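Local coordinates for protein ethylbenzene dehydrogenase alpha-subunit (Aromatoleum aromaticum, PDB 2IVF) that is the alpha subunit of a molybdenum enzyme of the molybdopterin oxidoreductase family and holds two pterin guanine dinucleotides, a molybdenum atom and an iron/sulfur cluster, at residues A618-F621 with P622-F626; A114-V117 with D118-D121; D819-E823 with A824-L828. One frame throughout, in Å; residues are numbered along the deposited sequence.

In the fold
All three contacts are local, each within one continuous run of chain, so none encloses another and none cross. Interaction 2 comes first. It turns the loop between strand 102-108 and helix 134-137, at the border with the beta subunit. Interaction 1 follows far along the chain, on helix 617-625, which lies between strands 602-606 and 631-636 in sequence and packs against helices 546-553 and 610-613. Interaction 3 is last and ends helix 819-824, ahead of strand 843-846. Interactions 1 and 2 sit on opposite sides of the chain's centre, with centres about 51 Å apart. Interaction 3 is about 35 Å from interaction 1 and 46 Å from interaction 2, between centres.

Interaction 1 of 3, residues A618-F621 with P622-F626; sequences AKMF and PDVLF
F621 packs against both L625 and F626 on the buried side of the end of helix 617-625. The methyl CD2 of L625 lies over one face of the F621 ring, 3.9 Å from the centroid in a CH-pi contact. L625 CG stands opposite the backbone N (chi1 178°), and its side chain runs alongside F621, pointing the same way. F626 meets the same ring at its edge, with F626 CE1 3.8 Å from F621 CD2. The two ring planes are nearly perpendicular, at 84°. In return F621 CB sits over a face of the F626 ring, 4.2 Å from its centroid. W549 and Y603 also touch both F621 and L625, so this side is tightly enclosed.

M620 CE and V624 CG2 make a looser contact at 4.1 Å. The solvent side is K619 with D623. They form a salt bridge one turn apart, but D623 OD2 is uncertainly placed.

P622 has no N-H to give, and the helix kinks there. The backbone then widens: F626 N bonds to F621 O at 2.8 Å, a nearly straight bond at 169°. This is a wider pi-type turn after a proline kink, in a helix with one buried and one exposed side.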
ATOM      1  N   ALA A 618     -13.011 -14.277  13.532  1.00 23.31           N
ATOM      2  CA  ALA A 618     -11.923 -14.979  14.248  1.00 24.01           C
ATOM      3  C   ALA A 618     -12.417 -15.749  15.474  1.00 24.45           C
ATOM      4  O   ALA A 618     -11.791 -16.713  15.902  1.00 24.44           O
ATOM      5  CB  ALA A 618     -10.743 -13.999  14.602  1.00 24.02           C
ATOM      6  N   LYS A 619     -13.558 -15.349  16.022  1.00 24.32           N
ATOM      7  CA  LYS A 619     -14.193 -16.067  17.102  1.00 25.05           C
ATOM      8  C   LYS A 619     -15.297 -16.942  16.543  1.00 25.07           C
ATOM      9  O   LYS A 619     -15.426 -18.097  16.950  1.00 25.57           O
ATOM     10  CB  LYS A 619     -14.806 -15.082  18.095  1.00 26.44           C
ATOM     11  CG  LYS A 619     -15.571 -15.715  19.285  1.00 28.03           C
ATOM     12  CD  LYS A 619     -14.623 -16.474  20.210  1.00 33.52           C
ATOM     13  CE  LYS A 619     -15.291 -16.856  21.563  1.00 33.05           C
ATOM     14  NZ  LYS A 619     -14.588 -18.049  22.136  1.00 35.34           N
ATOM     15  N   MET A 620     -16.137 -16.396  15.663  1.00 23.76           N
ATOM     16  CA  MET A 620     -17.401 -17.099  15.322  1.00 25.31           C
ATOM     17  C   MET A 620     -17.097 -18.257  14.378  1.00 24.70           C
ATOM     18  O   MET A 620     -17.742 -19.304  14.422  1.00 25.59           O
ATOM     19  CB  MET A 620     -18.406 -16.151  14.672  1.00 25.76           C
ATOM     20  CG  MET A 620     -18.848 -14.954  15.592  1.00 26.94           C
ATOM     21  SD  MET A 620     -19.285 -15.481  17.266  1.00 24.99           S
ATOM     22  CE  MET A 620     -20.984 -16.034  16.993  1.00 25.46           C
ATOM     23  N   PHE A 621     -16.110 -18.077  13.526  1.00 24.21           N
ATOM     24  CA  PHE A 621     -15.778 -19.155  12.599  1.00 25.59           C
ATOM     25  C   PHE A 621     -15.252 -20.415  13.332  1.00 26.04           C
ATOM     26  O   PHE A 621     -15.874 -21.488  13.210  1.00 25.25           O
ATOM     27  CB  PHE A 621     -14.915 -18.666  11.428  1.00 25.07           C
ATOM     28  CG  PHE A 621     -15.742 -18.180  10.249  1.00 25.09           C
ATOM     29  CD1 PHE A 621     -16.791 -17.277  10.429  1.00 25.02           C
ATOM     30  CD2 PHE A 621     -15.503 -18.628   8.973  1.00 25.01           C
ATOM     31  CE1 PHE A 621     -17.540 -16.820   9.348  1.00 26.15           C
ATOM     32  CE2 PHE A 621     -16.281 -18.189   7.909  1.00 25.08           C
ATOM     33  CZ  PHE A 621     -17.276 -17.287   8.093  1.00 24.32           C
ATOM     34  N   PRO A 622     -14.131 -20.305  14.083  1.00 27.40           N
ATOM     35  CA  PRO A 622     -13.643 -21.484  14.841  1.00 27.75           C
ATOM     36  C   PRO A 622     -14.669 -22.008  15.810  1.00 27.87           C
ATOM     37  O   PRO A 622     -14.850 -23.223  15.911  1.00 28.60           O
ATOM     38  CB  PRO A 622     -12.378 -20.960  15.563  1.00 27.96           C
ATOM     39  CG  PRO A 622     -11.914 -19.848  14.733  1.00 28.98           C
ATOM     40  CD  PRO A 622     -13.213 -19.169  14.237  1.00 27.89           C
ATOM     41  N   ASP A 623     -15.385 -21.129  16.496  1.00 27.04           N
ATOM     42  CA  ASP A 623     -16.270 -21.600  17.571  1.00 27.82           C
ATOM     43  C   ASP A 623     -17.590 -22.198  17.112  1.00 27.53           C
ATOM     44  O   ASP A 623     -18.138 -23.073  17.785  1.00 27.64           O
ATOM     45  CB  ASP A 623     -16.583 -20.488  18.557  1.00 27.94           C
ATOM     46  CG  ASP A 623     -15.433 -20.199  19.502  1.00 31.81           C
ATOM     47  OD1 ASP A 623     -14.320 -20.742  19.304  1.00 33.65           O
ATOM     48  OD2 ASP A 623     -15.660 -19.402  20.446  1.00 36.41           O
ATOM     49  N   VAL A 624     -18.115 -21.715  15.986  1.00 27.22           N
ATOM     50  CA  VAL A 624     -19.476 -22.083  15.591  1.00 25.55           C
ATOM     51  C   VAL A 624     -19.503 -22.803  14.247  1.00 25.26           C
ATOM     52  O   VAL A 624     -20.105 -23.840  14.149  1.00 24.37           O
ATOM     53  CB  VAL A 624     -20.431 -20.861  15.561  1.00 25.79           C
ATOM     54  CG1 VAL A 624     -21.842 -21.326  15.247  1.00 24.36           C
ATOM     55  CG2 VAL A 624     -20.445 -20.125  16.949  1.00 23.22           C
ATOM     56  N   LEU A 625     -18.858 -22.260  13.221  1.00 24.54           N
ATOM     57  CA  LEU A 625     -18.917 -22.872  11.887  1.00 24.21           C
ATOM     58  C   LEU A 625     -17.990 -24.073  11.688  1.00 24.08           C
ATOM     59  O   LEU A 625     -18.420 -25.162  11.280  1.00 22.10           O
ATOM     60  CB  LEU A 625     -18.612 -21.821  10.822  1.00 24.12           C
ATOM     61  CG  LEU A 625     -18.575 -22.310   9.364  1.00 23.14           C
ATOM     62  CD1 LEU A 625     -19.932 -22.913   8.970  1.00 18.18           C
ATOM     63  CD2 LEU A 625     -18.148 -21.232   8.386  1.00 21.55           C
ATOM     64  N   PHE A 626     -16.698 -23.865  11.909  1.00 24.61           N
ATOM     65  CA  PHE A 626     -15.731 -24.923  11.648  1.00 25.12           C
ATOM     66  C   PHE A 626     -16.124 -26.286  12.204  1.00 24.65           C
ATOM     67  O   PHE A 626     -15.991 -27.276  11.479  1.00 24.92           O
ATOM     68  CB  PHE A 626     -14.318 -24.523  12.089  1.00 26.22           C
ATOM     69  CG  PHE A 626     -13.705 -23.414  11.291  1.00 26.69           C
ATOM     70  CD1 PHE A 626     -14.276 -22.947  10.111  1.00 28.53           C
ATOM     71  CD2 PHE A 626     -12.510 -22.837  11.724  1.00 28.96           C
ATOM     72  CE1 PHE A 626     -13.670 -21.939   9.380  1.00 28.38           C
ATOM     73  CE2 PHE A 626     -11.907 -21.843  11.008  1.00 27.70           C
ATOM     74  CZ  PHE A 626     -12.473 -21.380   9.850  1.00 27.93           C
TER

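Interaction 2 of 3, residues A114-V117 with D118-D121; sequences ACNV and DYVD
C115 and Y119 meet across a type I beta turn that runs from N116 to Y119. The turn is closed by the bond from Y119 N to N116 O, 3.0 Å long and close to straight at 167°. The Y119 side chain can be followed outward. Its CB lies 4.2 Å from A114 CB and also approaches C115 SG. CG and CD1 come next, and the sulfur covers both, with C115 SG 3.4 Å from Y119 CD1. This is a Cys sulfur-aromatic contact over the ring face, 30° off the ring normal. With chi1 at 63° C115 SG sits between its own backbone N and carbonyl carbon, on the side where the Y119 ring lies. The side-chain amide of N116 lies near CD1 and CE1 of Y119. At the tip, Y119 OH is hydrogen-bonded to D246.

The loop lies at the subunit border. D121 OD1 makes a salt bridge with R233 of the beta subunit, and V117 O accepts a bond from K335 of that chain. Two waters lie between the arms of the loop. One is close to V117 O and Y119 O. The other accepts from C115 N at 3.0 Å and donates to V120 O at 2.8 Å.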
ATOM      1  N   ALA A 114      -3.007  10.538 -21.795  1.00 22.92           N
ATOM      2  CA  ALA A 114      -4.196  11.290 -21.410  1.00 23.29           C
ATOM      3  C   ALA A 114      -5.348  11.049 -22.417  1.00 23.45           C
ATOM      4  O   ALA A 114      -5.121  10.688 -23.586  1.00 22.69           O
ATOM      5  CB  ALA A 114      -3.825  12.805 -21.356  1.00 24.79           C
ATOM      6  N   CYS A 115      -6.570  11.346 -21.972  1.00 23.28           N
ATOM      7  CA  CYS A 115      -7.750  11.294 -22.819  1.00 23.55           C
ATOM      8  C   CYS A 115      -7.665  12.254 -23.980  1.00 23.90           C
ATOM      9  O   CYS A 115      -8.126  11.913 -25.079  1.00 25.13           O
ATOM     10  CB  CYS A 115      -9.011  11.539 -21.976  1.00 22.13           C
ATOM     11  SG  CYS A 115      -9.124  13.122 -21.202  1.00 22.96           S
ATOM     12  N   ASN A 116      -7.077  13.425 -23.738  1.00 25.50           N
ATOM     13  CA  ASN A 116      -6.725  14.376 -24.766  1.00 26.81           C
ATOM     14  C   ASN A 116      -5.645  15.372 -24.289  1.00 27.14           C
ATOM     15  O   ASN A 116      -5.256  15.344 -23.135  1.00 26.58           O
ATOM     16  CB  ASN A 116      -7.955  15.088 -25.313  1.00 27.68           C
ATOM     17  CG  ASN A 116      -8.616  15.924 -24.330  1.00 29.48           C
ATOM     18  OD1 ASN A 116      -9.706  15.555 -23.831  1.00 35.75           O
ATOM     19  ND2 ASN A 116      -8.047  17.108 -24.054  1.00 28.34           N
ATOM     20  N   VAL A 117      -5.237  16.279 -25.172  1.00 29.04           N
ATOM     21  CA  VAL A 117      -4.072  17.175 -24.948  1.00 29.44           C
ATOM     22  C   VAL A 117      -4.170  18.055 -23.725  1.00 29.75           C
ATOM     23  O   VAL A 117      -3.159  18.466 -23.143  1.00 30.15           O
ATOM     24  CB  VAL A 117      -3.847  18.102 -26.178  1.00 30.70           C
ATOM     25  CG1 VAL A 117      -4.868  19.234 -26.147  1.00 30.15           C
ATOM     26  CG2 VAL A 117      -2.396  18.649 -26.183  1.00 30.82           C
ATOM     27  N   ASP A 118      -5.397  18.377 -23.332  1.00 29.62           N
ATOM     28  CA  ASP A 118      -5.624  19.244 -22.211  1.00 30.09           C
ATOM     29  C   ASP A 118      -5.510  18.568 -20.849  1.00 28.43           C
ATOM     30  O   ASP A 118      -5.565  19.236 -19.832  1.00 30.10           O
ATOM     31  CB  ASP A 118      -7.026  19.876 -22.322  1.00 30.99           C
ATOM     32  CG  ASP A 118      -7.197  20.721 -23.556  1.00 36.46           C
ATOM     33  OD1 ASP A 118      -6.274  21.503 -23.893  1.00 42.58           O
ATOM     34  OD2 ASP A 118      -8.264  20.585 -24.193  1.00 42.16           O
ATOM     35  N   TYR A 119      -5.435  17.247 -20.811  1.00 26.59           N
ATOM     36  CA  TYR A 119      -5.483  16.530 -19.566  1.00 25.30           C
ATOM     37  C   TYR A 119      -4.117  15.913 -19.247  1.00 24.59           C
ATOM     38  O   TYR A 119      -3.250  15.799 -20.132  1.00 25.27           O
ATOM     39  CB  TYR A 119      -6.581  15.435 -19.616  1.00 25.52           C
ATOM     40  CG  TYR A 119      -7.989  16.006 -19.539  1.00 24.67           C
ATOM     41  CD1 TYR A 119      -8.638  16.470 -20.688  1.00 24.96           C
ATOM     42  CD2 TYR A 119      -8.671  16.069 -18.333  1.00 24.32           C
ATOM     43  CE1 TYR A 119      -9.922  16.987 -20.627  1.00 25.65           C
ATOM     44  CE2 TYR A 119      -9.977  16.601 -18.257  1.00 25.60           C
ATOM     45  CZ  TYR A 119     -10.603  17.045 -19.444  1.00 25.26           C
ATOM     46  OH  TYR A 119     -11.888  17.587 -19.449  1.00 25.00           O
ATOM     47  N   VAL A 120      -3.949  15.524 -17.997  1.00 23.29           N
ATOM     48  CA  VAL A 120      -2.771  14.842 -17.536  1.00 22.40           C
ATOM     49  C   VAL A 120      -2.909  13.375 -17.872  1.00 22.90           C
ATOM     50  O   VAL A 120      -4.003  12.789 -17.785  1.00 21.75           O
ATOM     51  CB  VAL A 120      -2.589  15.001 -16.011  1.00 23.82           C
ATOM     52  CG1 VAL A 120      -1.361  14.185 -15.510  1.00 24.63           C
ATOM     53  CG2 VAL A 120      -2.531  16.522 -15.618  1.00 20.84           C
ATOM     54  N   ASP A 121      -1.797  12.769 -18.277  1.00 21.61           N
ATOM     55  CA  ASP A 121      -1.781  11.336 -18.538  1.00 21.50           C
ATOM     56  C   ASP A 121      -1.815  10.542 -17.240  1.00 21.82           C
ATOM     57  O   ASP A 121      -1.899  11.107 -16.127  1.00 21.56           O
ATOM     58  CB  ASP A 121      -0.611  10.938 -19.477  1.00 20.57           C
ATOM     59  CG  ASP A 121       0.791  11.155 -18.858  1.00 20.40           C
ATOM     60  OD1 ASP A 121       0.935  11.056 -17.625  1.00 21.48           O
ATOM     61  OD2 ASP A 121       1.773  11.462 -19.617  1.00 22.04           O
TER
HETATM   62  O   HOH W   1      -6.317  11.982 -19.043  1.00 14.35           O
HETATM   63  O   HOH W   2      -1.949  15.820 -22.462  1.00 39.07           O

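Interaction 3 of 3, residues D819-E823 with A824-L828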
ATOM      1  N   ASP A 819     -42.726   2.777   5.812  1.00 21.06           N
ATOM      2  CA  ASP A 819     -43.060   2.711   7.252  1.00 21.59           C
ATOM      3  C   ASP A 819     -41.880   2.522   8.181  1.00 21.37           C
ATOM      4  O   ASP A 819     -41.793   3.188   9.208  1.00 22.20           O
ATOM      5  CB  ASP A 819     -44.088   1.601   7.501  1.00 20.89           C
ATOM      6  CG  ASP A 819     -45.450   1.925   6.900  1.00 23.82           C
ATOM      7  OD1 ASP A 819     -45.737   3.120   6.654  1.00 24.32           O
ATOM      8  OD2 ASP A 819     -46.249   0.979   6.708  1.00 22.24           O
ATOM      9  N   TRP A 820     -40.962   1.635   7.820  1.00 21.70           N
ATOM     10  CA  TRP A 820     -39.792   1.392   8.658  1.00 22.25           C
ATOM     11  C   TRP A 820     -38.946   2.648   8.810  1.00 21.56           C
ATOM     12  O   TRP A 820     -38.433   2.946   9.898  1.00 22.61           O
ATOM     13  CB  TRP A 820     -38.921   0.296   8.069  1.00 22.45           C
ATOM     14  CG  TRP A 820     -39.479  -1.098   8.182  1.00 23.58           C
ATOM     15  CD1 TRP A 820     -40.750  -1.472   8.307  1.00 23.26           C
ATOM     16  CD2 TRP A 820     -38.715  -2.291   8.023  1.00 23.69           C
ATOM     17  NE1 TRP A 820     -40.844  -2.852   8.320  1.00 23.80           N
ATOM     18  CE2 TRP A 820     -39.592  -3.370   8.130  1.00 24.32           C
ATOM     19  CE3 TRP A 820     -37.360  -2.539   7.822  1.00 24.35           C
ATOM     20  CZ2 TRP A 820     -39.156  -4.692   8.061  1.00 23.46           C
ATOM     21  CZ3 TRP A 820     -36.928  -3.844   7.743  1.00 23.50           C
ATOM     22  CH2 TRP A 820     -37.822  -4.899   7.853  1.00 23.69           C
ATOM     23  N   TYR A 821     -38.733   3.354   7.706  1.00 22.21           N
ATOM     24  CA  TYR A 821     -37.973   4.606   7.731  1.00 22.09           C
ATOM     25  C   TYR A 821     -38.652   5.756   8.464  1.00 22.73           C
ATOM     26  O   TYR A 821     -38.027   6.468   9.263  1.00 22.59           O
ATOM     27  CB  TYR A 821     -37.577   5.027   6.306  1.00 23.01           C
ATOM     28  CG  TYR A 821     -36.437   4.181   5.794  1.00 21.42           C
ATOM     29  CD1 TYR A 821     -36.632   2.839   5.478  1.00 20.21           C
ATOM     30  CD2 TYR A 821     -35.156   4.717   5.651  1.00 22.21           C
ATOM     31  CE1 TYR A 821     -35.601   2.065   5.031  1.00 22.48           C
ATOM     32  CE2 TYR A 821     -34.148   3.961   5.216  1.00 22.47           C
ATOM     33  CZ  TYR A 821     -34.352   2.646   4.912  1.00 20.44           C
ATOM     34  OH  TYR A 821     -33.305   1.923   4.481  1.00 25.01           O
ATOM     35  N   LEU A 822     -39.943   5.907   8.222  1.00 22.48           N
ATOM     36  CA  LEU A 822     -40.758   6.837   8.951  1.00 22.80           C
ATOM     37  C   LEU A 822     -40.612   6.587  10.477  1.00 23.83           C
ATOM     38  O   LEU A 822     -40.283   7.506  11.236  1.00 23.60           O
ATOM     39  CB  LEU A 822     -42.214   6.675   8.497  1.00 22.87           C
ATOM     40  CG  LEU A 822     -42.631   7.268   7.142  1.00 22.67           C
ATOM     41  CD1 LEU A 822     -44.139   6.978   6.843  1.00 22.51           C
ATOM     42  CD2 LEU A 822     -42.379   8.763   7.174  1.00 22.62           C
ATOM     43  N   GLU A 823     -40.831   5.343  10.915  1.00 23.80           N
ATOM     44  CA  GLU A 823     -40.802   5.009  12.347  1.00 23.84           C
ATOM     45  C   GLU A 823     -39.390   5.137  12.961  1.00 23.37           C
ATOM     46  O   GLU A 823     -39.269   5.520  14.110  1.00 22.73           O
ATOM     47  CB  GLU A 823     -41.362   3.606  12.593  1.00 23.99           C
ATOM     48  CG  GLU A 823     -42.894   3.575  12.512  1.00 26.87           C
ATOM     49  CD  GLU A 823     -43.542   2.217  12.769  1.00 28.76           C
ATOM     50  OE1 GLU A 823     -42.830   1.221  13.093  1.00 34.63           O
ATOM     51  OE2 GLU A 823     -44.800   2.168  12.646  1.00 34.05           O
ATOM     52  N   ALA A 824     -38.361   4.780  12.191  1.00 22.35           N
ATOM     53  CA  ALA A 824     -36.938   4.824  12.605  1.00 23.00           C
ATOM     54  C   ALA A 824     -36.376   6.229  12.651  1.00 22.67           C
ATOM     55  O   ALA A 824     -35.250   6.412  13.122  1.00 22.23           O
ATOM     56  CB  ALA A 824     -36.057   4.026  11.642  1.00 22.77           C
ATOM     57  N   GLY A 825     -37.119   7.198  12.130  1.00 22.85           N
ATOM     58  CA  GLY A 825     -36.655   8.581  12.103  1.00 22.79           C
ATOM     59  C   GLY A 825     -35.687   8.811  10.958  1.00 23.36           C
ATOM     60  O   GLY A 825     -34.874   9.722  11.006  1.00 23.15           O
ATOM     61  N   GLU A 826     -35.784   7.996   9.910  1.00 22.98           N
ATOM     62  CA  GLU A 826     -34.871   8.140   8.765  1.00 22.52           C
ATOM     63  C   GLU A 826     -35.561   8.463   7.418  1.00 22.80           C
ATOM     64  O   GLU A 826     -34.964   8.276   6.333  1.00 22.50           O
ATOM     65  CB  GLU A 826     -34.008   6.887   8.618  1.00 22.30           C
ATOM     66  CG  GLU A 826     -33.141   6.648   9.777  1.00 23.24           C
ATOM     67  CD  GLU A 826     -32.138   5.558   9.577  1.00 23.98           C
ATOM     68  OE1 GLU A 826     -31.717   5.316   8.423  1.00 27.10           O
ATOM     69  OE2 GLU A 826     -31.745   4.969  10.612  1.00 23.53           O
ATOM     70  N   SER A 827     -36.779   8.971   7.450  1.00 22.11           N
ATOM     71  CA  SER A 827     -37.453   9.350   6.194  1.00 22.91           C
ATOM     72  C   SER A 827     -36.702  10.429   5.436  1.00 22.74           C
ATOM     73  O   SER A 827     -36.654  10.398   4.206  1.00 23.82           O
ATOM     74  CB  SER A 827     -38.863   9.808   6.467  1.00 22.80           C
ATOM     75  OG  SER A 827     -38.869  10.865   7.424  1.00 24.87           O
ATOM     76  N   LEU A 828     -36.086  11.361   6.164  1.00 22.34           N
ATOM     77  CA  LEU A 828     -35.141  12.299   5.570  1.00 23.24           C
ATOM     78  C   LEU A 828     -33.721  11.959   5.992  1.00 23.84           C
ATOM     79  O   LEU A 828     -33.514  11.335   7.042  1.00 24.94           O
ATOM     80  CB  LEU A 828     -35.459  13.743   5.997  1.00 22.92           C
ATOM     81  CG  LEU A 828     -36.645  14.464   5.343  1.00 22.64           C
ATOM     82  CD1 LEU A 828     -36.904  15.804   6.042  1.00 22.74           C
ATOM     83  CD2 LEU A 828     -36.415  14.669   3.802  1.00 21.55           C
TER
HETATM   84  O   HOH W   3     -38.633   9.885   9.853  1.00 31.83           O
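Y821 and E826 meet where helix 819-824 ends in a Schellman motif. E826 N bonds to Y821 O at 2.8 Å, and G825 N makes a weak bond to L822 O. G825 is the first residue to leave helical angles, with a positive phi that favours glycine. A824 N bonds to W820 O within the last turn.

The Y821 side chain runs out beside the last turn, and the CD2 edge of its ring meets the chain that follows. Y821 CD2 is 3.9 Å from E826 CB, and E826 O lies at the same edge, in the ring plane. Further out, the Y821 ring stacks with F952, and its OH is hydrogen-bonded to a glycerol, probably from the crystallisation liquor. E826 runs extended beyond CG. Its buried carboxylate is held by two lysines, K832 at OE2 and K941 at OE1, which would probably favour its charged form.

The indole end of W820 leads away from the turn: NE1 bonds to E580, and the indole meets Y577 edge to face. The E823 side chain is extended, and its OE1 pairs with K571.

L822 and S827 form the other side-chain contact. With chi2 at 179° CD1 extends the chain of L822, and the other branch, CD2, turns to S827 CB at 3.7 Å. Both residues also touch Y815. S827 OG stands between its own backbone N and carbonyl carbon (chi1 55°). From there it reaches a water that joins it to the helix end. This water lies 2.6 Å from S827 OG and donates to L822 O at 3.2 Å.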